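Local coordinates for protein extracellular endo-alpha-(1->5)-L-arabinanase 1 (PDB 1UV4) that hydrolyses internal alpha-1,5-L-arabinofuranosidic linkages in linear arabinan and branched sugar beet arabinan, as a secreted, calcium-binding, plant cell-wall-degrading glycosidase of family 43, at residues Gly142-Leu146 / Leu157-Lys162; Ser211-Ile215 / Leu264-Tyr269. One frame throughout, in Å; residues are numbered along the deposited sequence.

Contact 1: Gly142-Leu146 / Leu157-Lys162; sequences GNPWL and LTKLDK
Trp145 and Lys159 form a non-hydrogen-bonded antiparallel pair and Leu146 and Thr158 the hydrogen-bonded pair next to it, where strands 144-148 and 155-160 run side by side as a beta hairpin within one blade of the five-bladed propeller. Leu146 N reaches Thr158 O over 2.7 Å in an almost straight bond (175°), Thr158 N returns to Leu146 O, and Leu160 N bonds to Pro144 O at 3.0 Å, well tilted from that carbonyl's plane. On the face carrying Trp145, the indole lies against the neighbouring strand: with CG beside its own backbone N (chi1 -69°), the ring comes under Lys159, whose CB sits 3.8 Å from the six-membered ring centroid, only 4° off its normal, a CH-pi contact. Leu157 CG approaches the same ring obliquely, 3.7 Å from Trp145 CE3. The indole N-H is held by Asp139, which also receives the backbone N-H of Asn143. On the other face Leu146 CB packs 3.9 Å from Leu160 CD1, and Tyr88 of the adjacent blade touches both leucines. Pro144 CB meets the same methyl of Leu160, while its ring lies beside the backbone of Lys162. The extended Lys159 chain bends at its last torsion, bringing NZ 2.8 Å from a water that accepts from it and donates to Pro144 O and Leu160 O.

Contact 2: Ser211-Ile215 / Leu264-Tyr269; sequences STYKI and LVRHAY. With EDO (1,2-ethanediol), chain E.
His267 carries its ring between the backbone N and the carbonyl carbon (chi1 64°), and Thr212 places OG1 in the equivalent position (chi1 52°); these torsions bring the hydroxyl and the imidazole toward each other from opposite directions, across segments 212-215 and 264-269, whose axes come no closer than 8.7 Å. This is side-chain packing between adjoining propeller blades. His267 NE2 donates to Thr212 OG1 at 2.9 Å, with the oxygen at the ring edge and close to its plane. The hydroxyl is also bonded to Gly252 O, and His267 ND1 is bonded to Asp14 N; both ring nitrogens are thereby engaged, which fixes the rotation of the imidazole. Asp14 is the inferred proton acceptor, and the side chain of the inferred proton donor Glu185 lies about 4 Å from that of Thr212, so the pair borders the probable catalytic centre. Alongside, Tyr269 turns its ring edge to Thr212 OG1 and brings OH to 2.7 Å from Ser211 OG. A water accepts from Thr212 N and is hydrogen-bonded to Tyr269 OH, 2.8 Å away. Farther along, Ile215 CD1 rests 4.2 Å from Arg266 CB. The guanidinium of Arg266 uses NE and NH2 to grip O1 of a 1,2-ethanediol, probably a crystallisation additive, each at 3.0 Å. Strand 250-259 contributes Gln256, which touches both Ile215 and Leu264, strand 195-203 packs Ser201 and Asp203 on Thr212, and strand 276-283 covers Val265 and supplies Asn282, bonded to Arg266 NH1.

Overall arrangement
Contact 1 closes along the chain before contact 2 opens, and the two lie on opposite sides of the molecule's centre, with their centres about 26 Å apart and their nearest atoms about 16 Å apart. They share no strand. Contact 1 belongs to a single antiparallel sheet, joining neighbouring strands 144-148 and 155-160, whereas contact 2 links two sheets, that of strand 212-220 and that of strand 263-270, the latter pairing the N-terminal strand 4-8 with strand 276-283 near the C-terminus, which closes the propeller ring. One contact holds strands within a blade, the other joins adjoining blades. A bound calcium ion lies about 9 Å from the Leu146 side chain, and one lies about 8 Å from that of His267.

Contact 1: Gly142-Leu146 / Leu157-Lys162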
ATOM      1  N   GLY A 142     -17.792  -9.679  -1.744  1.00 11.25           N
ATOM      2  CA  GLY A 142     -16.827  -9.756  -2.810  1.00 12.92           C
ATOM      3  C   GLY A 142     -16.696  -8.571  -3.716  1.00 13.68           C
ATOM      4  O   GLY A 142     -16.024  -8.653  -4.727  1.00 14.64           O
ATOM      5  N   ASN A 143     -17.292  -7.451  -3.339  1.00 12.59           N
ATOM      6  CA  ASN A 143     -17.256  -6.267  -4.169  1.00 11.22           C
ATOM      7  C   ASN A 143     -16.146  -5.286  -3.792  1.00 11.33           C
ATOM      8  O   ASN A 143     -15.781  -5.168  -2.631  1.00 12.24           O
ATOM      9  CB  ASN A 143     -18.603  -5.601  -4.119  1.00 12.15           C
ATOM     10  CG  ASN A 143     -19.693  -6.492  -4.683  1.00 11.35           C
ATOM     11  OD1 ASN A 143     -19.512  -7.244  -5.675  1.00 13.86           O
ATOM     12  ND2 ASN A 143     -20.857  -6.414  -4.071  1.00 14.30           N
ATOM     13  N   PRO A 144     -15.575  -4.625  -4.794  1.00 11.48           N
ATOM     14  CA  PRO A 144     -14.374  -3.823  -4.598  1.00 10.98           C
ATOM     15  C   PRO A 144     -14.551  -2.462  -3.921  1.00 11.99           C
ATOM     16  O   PRO A 144     -15.503  -1.732  -4.220  1.00 11.75           O
ATOM     17  CB  PRO A 144     -13.857  -3.649  -6.031  1.00 11.45           C
ATOM     18  CG  PRO A 144     -15.107  -3.622  -6.888  1.00 12.22           C
ATOM     19  CD  PRO A 144     -15.986  -4.632  -6.215  1.00 12.76           C
ATOM     20  N   TRP A 145     -13.556  -2.102  -3.130  1.00 12.25           N
ATOM     21  CA  TRP A 145     -13.419  -0.823  -2.461  1.00 11.41           C
ATOM     22  C   TRP A 145     -11.942  -0.436  -2.530  1.00 12.04           C
ATOM     23  O   TRP A 145     -11.055  -1.282  -2.658  1.00 13.48           O
ATOM     24  CB  TRP A 145     -13.806  -0.935  -0.980  1.00 13.61           C
ATOM     25  CG  TRP A 145     -15.239  -1.171  -0.681  1.00 12.07           C
ATOM     26  CD1 TRP A 145     -15.951  -2.282  -0.916  1.00 12.73           C
ATOM     27  CD2 TRP A 145     -16.123  -0.260  -0.003  1.00 11.84           C
ATOM     28  NE1 TRP A 145     -17.242  -2.141  -0.466  1.00 13.44           N
ATOM     29  CE2 TRP A 145     -17.367  -0.900   0.118  1.00 11.37           C
ATOM     30  CE3 TRP A 145     -15.976   1.047   0.519  1.00 12.15           C
ATOM     31  CZ2 TRP A 145     -18.477  -0.282   0.709  1.00 12.60           C
ATOM     32  CZ3 TRP A 145     -17.065   1.626   1.147  1.00 12.72           C
ATOM     33  CH2 TRP A 145     -18.301   0.970   1.213  1.00 10.69           C
ATOM     34  N   LEU A 146     -11.700   0.851  -2.399  1.00 12.49           N
ATOM     35  CA  LEU A 146     -10.312   1.385  -2.434  1.00 13.24           C
ATOM     36  C   LEU A 146     -10.024   2.209  -1.182  1.00 13.84           C
ATOM     37  O   LEU A 146     -10.764   3.143  -0.871  1.00 13.70           O
ATOM     38  CB  LEU A 146     -10.104   2.282  -3.658  1.00 13.66           C
ATOM     39  CG  LEU A 146      -8.651   2.772  -3.902  1.00 16.14           C
ATOM     40  CD1 LEU A 146      -7.814   1.684  -4.490  1.00 18.35           C
ATOM     41  CD2 LEU A 146      -8.693   4.065  -4.789  1.00 19.22           C
ATOM     42  N   LEU A 157     -11.428   5.981   2.302  1.00 13.03           N
ATOM     43  CA  LEU A 157     -12.047   4.780   1.743  1.00 13.11           C
ATOM     44  C   LEU A 157     -13.220   5.149   0.827  1.00 13.49           C
ATOM     45  O   LEU A 157     -14.031   5.959   1.184  1.00 14.20           O
ATOM     46  CB  LEU A 157     -12.525   3.882   2.865  1.00 14.36           C
ATOM     47  CG  LEU A 157     -13.255   2.607   2.493  1.00 14.00           C
ATOM     48  CD1 LEU A 157     -12.306   1.592   1.938  1.00 15.50           C
ATOM     49  CD2 LEU A 157     -14.041   2.061   3.707  1.00 16.04           C
ATOM     50  N   THR A 158     -13.246   4.550  -0.368  1.00 13.94           N
ATOM     51  CA  THR A 158     -14.377   4.686  -1.254  1.00 13.20           C
ATOM     52  C   THR A 158     -14.736   3.310  -1.828  1.00 12.48           C
ATOM     53  O   THR A 158     -13.873   2.482  -2.110  1.00 13.91           O
ATOM     54  CB  THR A 158     -14.080   5.689  -2.401  1.00 13.81           C
ATOM     55  OG1 THR A 158     -15.195   5.781  -3.291  1.00 13.40           O
ATOM     56  CG2 THR A 158     -12.888   5.231  -3.226  1.00 15.07           C
ATOM     57  N   LYS A 159     -16.013   3.143  -2.082  1.00 12.19           N
ATOM     58  CA  LYS A 159     -16.498   2.000  -2.853  1.00 12.04           C
ATOM     59  C   LYS A 159     -16.043   2.222  -4.288  1.00 12.19           C
ATOM     60  O   LYS A 159     -15.819   3.374  -4.753  1.00 12.45           O
ATOM     61  CB  LYS A 159     -18.023   1.865  -2.772  1.00 13.14           C
ATOM     62  CG  LYS A 159     -18.602   0.560  -3.328  1.00 15.34           C
ATOM     63  CD  LYS A 159     -20.078   0.399  -2.909  1.00 17.20           C
ATOM     64  CE  LYS A 159     -20.750  -0.713  -3.690  1.00 20.42           C
ATOM     65  NZ  LYS A 159     -20.249  -2.023  -3.359  1.00 23.09           N
ATOM     66  N   LEU A 160     -15.930   1.140  -5.038  1.00 11.90           N
ATOM     67  CA  LEU A 160     -15.607   1.186  -6.451  1.00 12.25           C
ATOM     68  C   LEU A 160     -16.731   0.574  -7.272  1.00 11.62           C
ATOM     69  O   LEU A 160     -17.396  -0.371  -6.868  1.00 12.66           O
ATOM     70  CB  LEU A 160     -14.320   0.401  -6.735  1.00 12.64           C
ATOM     71  CG  LEU A 160     -13.039   0.954  -6.111  1.00 12.09           C
ATOM     72  CD1 LEU A 160     -11.903  -0.078  -6.257  1.00 12.78           C
ATOM     73  CD2 LEU A 160     -12.647   2.267  -6.699  1.00 12.68           C
ATOM     74  N   ASP A 161     -16.906   1.085  -8.492  1.00 12.32           N
ATOM     75  CA  ASP A 161     -17.815   0.471  -9.430  1.00 12.34           C
ATOM     76  C   ASP A 161     -17.147  -0.802  -9.947  1.00 13.70           C
ATOM     77  O   ASP A 161     -16.027  -0.754 -10.433  1.00 13.40           O
ATOM     78  CB  ASP A 161     -18.091   1.464 -10.557  1.00 12.20           C
ATOM     79  CG  ASP A 161     -19.072   0.970 -11.551  1.00 14.98           C
ATOM     80  OD1 ASP A 161     -18.779  -0.024 -12.259  1.00 19.33           O
ATOM     81  OD2 ASP A 161     -20.156   1.540 -11.749  1.00 17.21           O
ATOM     82  N   LYS A 162     -17.837  -1.937  -9.868  1.00 14.07           N
ATOM     83  CA  LYS A 162     -17.179  -3.215 -10.164  1.00 17.99           C
ATOM     84  C   LYS A 162     -16.904  -3.361 -11.664  1.00 18.84           C
ATOM     85  O   LYS A 162     -15.999  -4.093 -12.050  1.00 21.43           O
ATOM     86  CB  LYS A 162     -18.000  -4.393  -9.616  1.00 19.67           C
ATOM     87  CG  LYS A 162     -19.352  -4.557 -10.224  1.00 23.38           C
ATOM     88  CD  LYS A 162     -20.365  -5.022  -9.169  1.00 29.16           C
ATOM     89  CE  LYS A 162     -20.455  -6.532  -9.060  1.00 31.63           C
ATOM     90  NZ  LYS A 162     -21.762  -7.039  -9.632  1.00 34.33           N
TER
HETATM   91  O   HOH W   1     -21.064  -4.782  -1.814  1.00 30.10           O
HETATM   92  O   HOH W   2     -18.057  -2.441  -5.078  1.00 21.94           O

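Contact 2: Ser211-Ile215 / Leu264-Tyr269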
ATOM      1  N   SER A 211       9.853   8.738   7.266  1.00 15.18           N
ATOM      2  CA  SER A 211       9.818   7.337   6.910  1.00 16.06           C
ATOM      3  C   SER A 211       8.859   6.574   7.809  1.00 15.00           C
ATOM      4  O   SER A 211       8.392   7.038   8.848  1.00 14.37           O
ATOM      5  CB  SER A 211      11.198   6.707   6.994  1.00 17.77           C
ATOM      6  OG  SER A 211      11.183   5.514   6.192  1.00 23.14           O
ATOM      7  N   THR A 212       8.542   5.359   7.380  1.00 14.25           N
ATOM      8  CA  THR A 212       7.751   4.476   8.194  1.00 13.62           C
ATOM      9  C   THR A 212       8.515   4.099   9.471  1.00 13.28           C
ATOM     10  O   THR A 212       9.718   4.106   9.510  1.00 14.37           O
ATOM     11  CB  THR A 212       7.393   3.201   7.437  1.00 13.90           C
ATOM     12  OG1 THR A 212       8.579   2.624   6.903  1.00 13.46           O
ATOM     13  CG2 THR A 212       6.468   3.471   6.262  1.00 14.42           C
ATOM     14  N   TYR A 213       7.764   3.746  10.499  1.00 13.10           N
ATOM     15  CA  TYR A 213       8.281   3.511  11.840  1.00 13.57           C
ATOM     16  C   TYR A 213       7.654   2.265  12.494  1.00 11.75           C
ATOM     17  O   TYR A 213       8.370   1.476  13.097  1.00 12.18           O
ATOM     18  CB  TYR A 213       7.969   4.748  12.714  1.00 15.72           C
ATOM     19  CG  TYR A 213       8.620   4.813  14.053  1.00 17.23           C
ATOM     20  CD1 TYR A 213       9.998   4.585  14.200  1.00 20.17           C
ATOM     21  CD2 TYR A 213       7.905   5.233  15.170  1.00 19.75           C
ATOM     22  CE1 TYR A 213      10.609   4.684  15.435  1.00 23.16           C
ATOM     23  CE2 TYR A 213       8.514   5.355  16.404  1.00 22.33           C
ATOM     24  CZ  TYR A 213       9.865   5.084  16.531  1.00 23.04           C
ATOM     25  OH  TYR A 213      10.510   5.190  17.754  1.00 28.22           O
ATOM     26  N   LYS A 214       6.333   2.113  12.428  1.00 11.61           N
ATOM     27  CA  LYS A 214       5.671   0.948  13.000  1.00 12.80           C
ATOM     28  C   LYS A 214       4.473   0.551  12.150  1.00 13.87           C
ATOM     29  O   LYS A 214       3.967   1.346  11.386  1.00 14.14           O
ATOM     30  CB  LYS A 214       5.137   1.258  14.395  1.00 13.57           C
ATOM     31  CG  LYS A 214       6.101   1.790  15.374  1.00 15.93           C
ATOM     32  CD  LYS A 214       5.382   2.010  16.712  1.00 16.94           C
ATOM     33  CE  LYS A 214       6.126   3.040  17.529  1.00 17.65           C
ATOM     34  NZ  LYS A 214       5.746   3.084  18.973  1.00 22.35           N
ATOM     35  N   ILE A 215       4.051  -0.709  12.252  1.00 12.82           N
ATOM     36  CA  ILE A 215       2.834  -1.224  11.639  1.00 12.07           C
ATOM     37  C   ILE A 215       1.778  -1.352  12.727  1.00 11.99           C
ATOM     38  O   ILE A 215       2.042  -1.996  13.717  1.00 13.38           O
ATOM     39  CB  ILE A 215       3.062  -2.562  10.960  1.00 11.70           C
ATOM     40  CG1 ILE A 215       4.058  -2.405   9.823  1.00 14.41           C
ATOM     41  CG2 ILE A 215       1.800  -3.171  10.457  1.00 13.56           C
ATOM     42  CD1 ILE A 215       4.556  -3.668   9.257  1.00 13.95           C
ATOM     43  N   LEU A 264       2.028 -11.449   5.093  1.00 11.99           N
ATOM     44  CA  LEU A 264       2.275 -10.025   5.219  1.00 13.38           C
ATOM     45  C   LEU A 264       3.625  -9.701   4.635  1.00 13.15           C
ATOM     46  O   LEU A 264       4.639 -10.217   5.100  1.00 12.56           O
ATOM     47  CB  LEU A 264       2.216  -9.582   6.695  1.00 14.34           C
ATOM     48  CG  LEU A 264       2.187  -8.055   6.825  1.00 16.72           C
ATOM     49  CD1 LEU A 264       0.889  -7.452   6.401  1.00 18.15           C
ATOM     50  CD2 LEU A 264       2.570  -7.561   8.210  1.00 22.00           C
ATOM     51  N   VAL A 265       3.628  -8.870   3.609  1.00 12.44           N
ATOM     52  CA  VAL A 265       4.852  -8.324   3.059  1.00 12.36           C
ATOM     53  C   VAL A 265       5.008  -6.913   3.596  1.00 12.95           C
ATOM     54  O   VAL A 265       4.026  -6.217   3.864  1.00 14.05           O
ATOM     55  CB  VAL A 265       4.880  -8.347   1.478  1.00 11.93           C
ATOM     56  CG1 VAL A 265       4.663  -9.790   0.976  1.00 12.42           C
ATOM     57  CG2 VAL A 265       3.855  -7.413   0.862  1.00 12.43           C
ATOM     58  N   ARG A 266       6.240  -6.484   3.714  1.00 12.67           N
ATOM     59  CA  ARG A 266       6.502  -5.089   4.137  1.00 12.68           C
ATOM     60  C   ARG A 266       7.926  -4.757   3.765  1.00 12.98           C
ATOM     61  O   ARG A 266       8.687  -5.657   3.370  1.00 14.12           O
ATOM     62  CB  ARG A 266       6.326  -4.933   5.655  1.00 14.21           C
ATOM     63  CG  ARG A 266       7.395  -5.500   6.506  1.00 17.78           C
ATOM     64  CD  ARG A 266       6.967  -6.668   7.181  1.00 20.61           C
ATOM     65  NE  ARG A 266       7.910  -7.267   8.141  1.00 15.77           N
ATOM     66  CZ  ARG A 266       8.015  -8.568   8.302  1.00 16.50           C
ATOM     67  NH1 ARG A 266       7.270  -9.383   7.578  1.00 16.31           N
ATOM     68  NH2 ARG A 266       8.822  -9.054   9.219  1.00 15.42           N
ATOM     69  N   HIS A 267       8.292  -3.487   3.847  1.00 12.87           N
ATOM     70  CA  HIS A 267       9.702  -3.114   3.772  1.00 13.43           C
ATOM     71  C   HIS A 267      10.226  -2.872   5.173  1.00 12.90           C
ATOM     72  O   HIS A 267       9.459  -2.610   6.093  1.00 12.60           O
ATOM     73  CB  HIS A 267       9.942  -1.906   2.857  1.00 13.02           C
ATOM     74  CG  HIS A 267       9.295  -0.623   3.315  1.00 11.32           C
ATOM     75  ND1 HIS A 267       8.292   0.016   2.610  1.00 10.71           N
ATOM     76  CD2 HIS A 267       9.526   0.143   4.415  1.00 13.45           C
ATOM     77  CE1 HIS A 267       7.905   1.095   3.280  1.00 12.75           C
ATOM     78  NE2 HIS A 267       8.628   1.180   4.383  1.00 13.20           N
ATOM     79  N   ALA A 268      11.544  -2.956   5.353  1.00 13.77           N
ATOM     80  CA  ALA A 268      12.192  -2.494   6.585  1.00 13.69           C
ATOM     81  C   ALA A 268      13.635  -2.188   6.216  1.00 13.67           C
ATOM     82  O   ALA A 268      14.159  -2.741   5.222  1.00 13.60           O
ATOM     83  CB  ALA A 268      12.106  -3.517   7.678  1.00 14.01           C
ATOM     84  N   TYR A 269      14.263  -1.292   6.962  1.00 12.59           N
ATOM     85  CA  TYR A 269      15.563  -0.739   6.609  1.00 13.56           C
ATOM     86  C   TYR A 269      16.685  -1.484   7.320  1.00 12.32           C
ATOM     87  O   TYR A 269      16.728  -1.591   8.538  1.00 12.62           O
ATOM     88  CB  TYR A 269      15.569   0.727   6.945  1.00 13.67           C
ATOM     89  CG  TYR A 269      14.544   1.536   6.204  1.00 13.90           C
ATOM     90  CD1 TYR A 269      13.225   1.663   6.684  1.00 16.95           C
ATOM     91  CD2 TYR A 269      14.822   2.106   4.996  1.00 13.21           C
ATOM     92  CE1 TYR A 269      12.281   2.431   6.007  1.00 17.60           C
ATOM     93  CE2 TYR A 269      13.891   2.855   4.318  1.00 14.58           C
ATOM     94  CZ  TYR A 269      12.618   3.001   4.828  1.00 16.33           C
ATOM     95  OH  TYR A 269      11.696   3.804   4.132  1.00 20.62           O
TER
HETATM   96  C1  EDO E1295      10.958  -5.951  10.971  1.00 27.24           C
HETATM   97  O1  EDO E1295       9.775  -6.442  10.354  1.00 26.84           O
HETATM   98  C2  EDO E1295      11.418  -6.881  12.066  1.00 29.36           C
HETATM   99  O2  EDO E1295      10.701  -6.621  13.260  1.00 31.97           O
HETATM  100  O   HOH W   3       9.132   5.001   4.306  1.00 27.49           O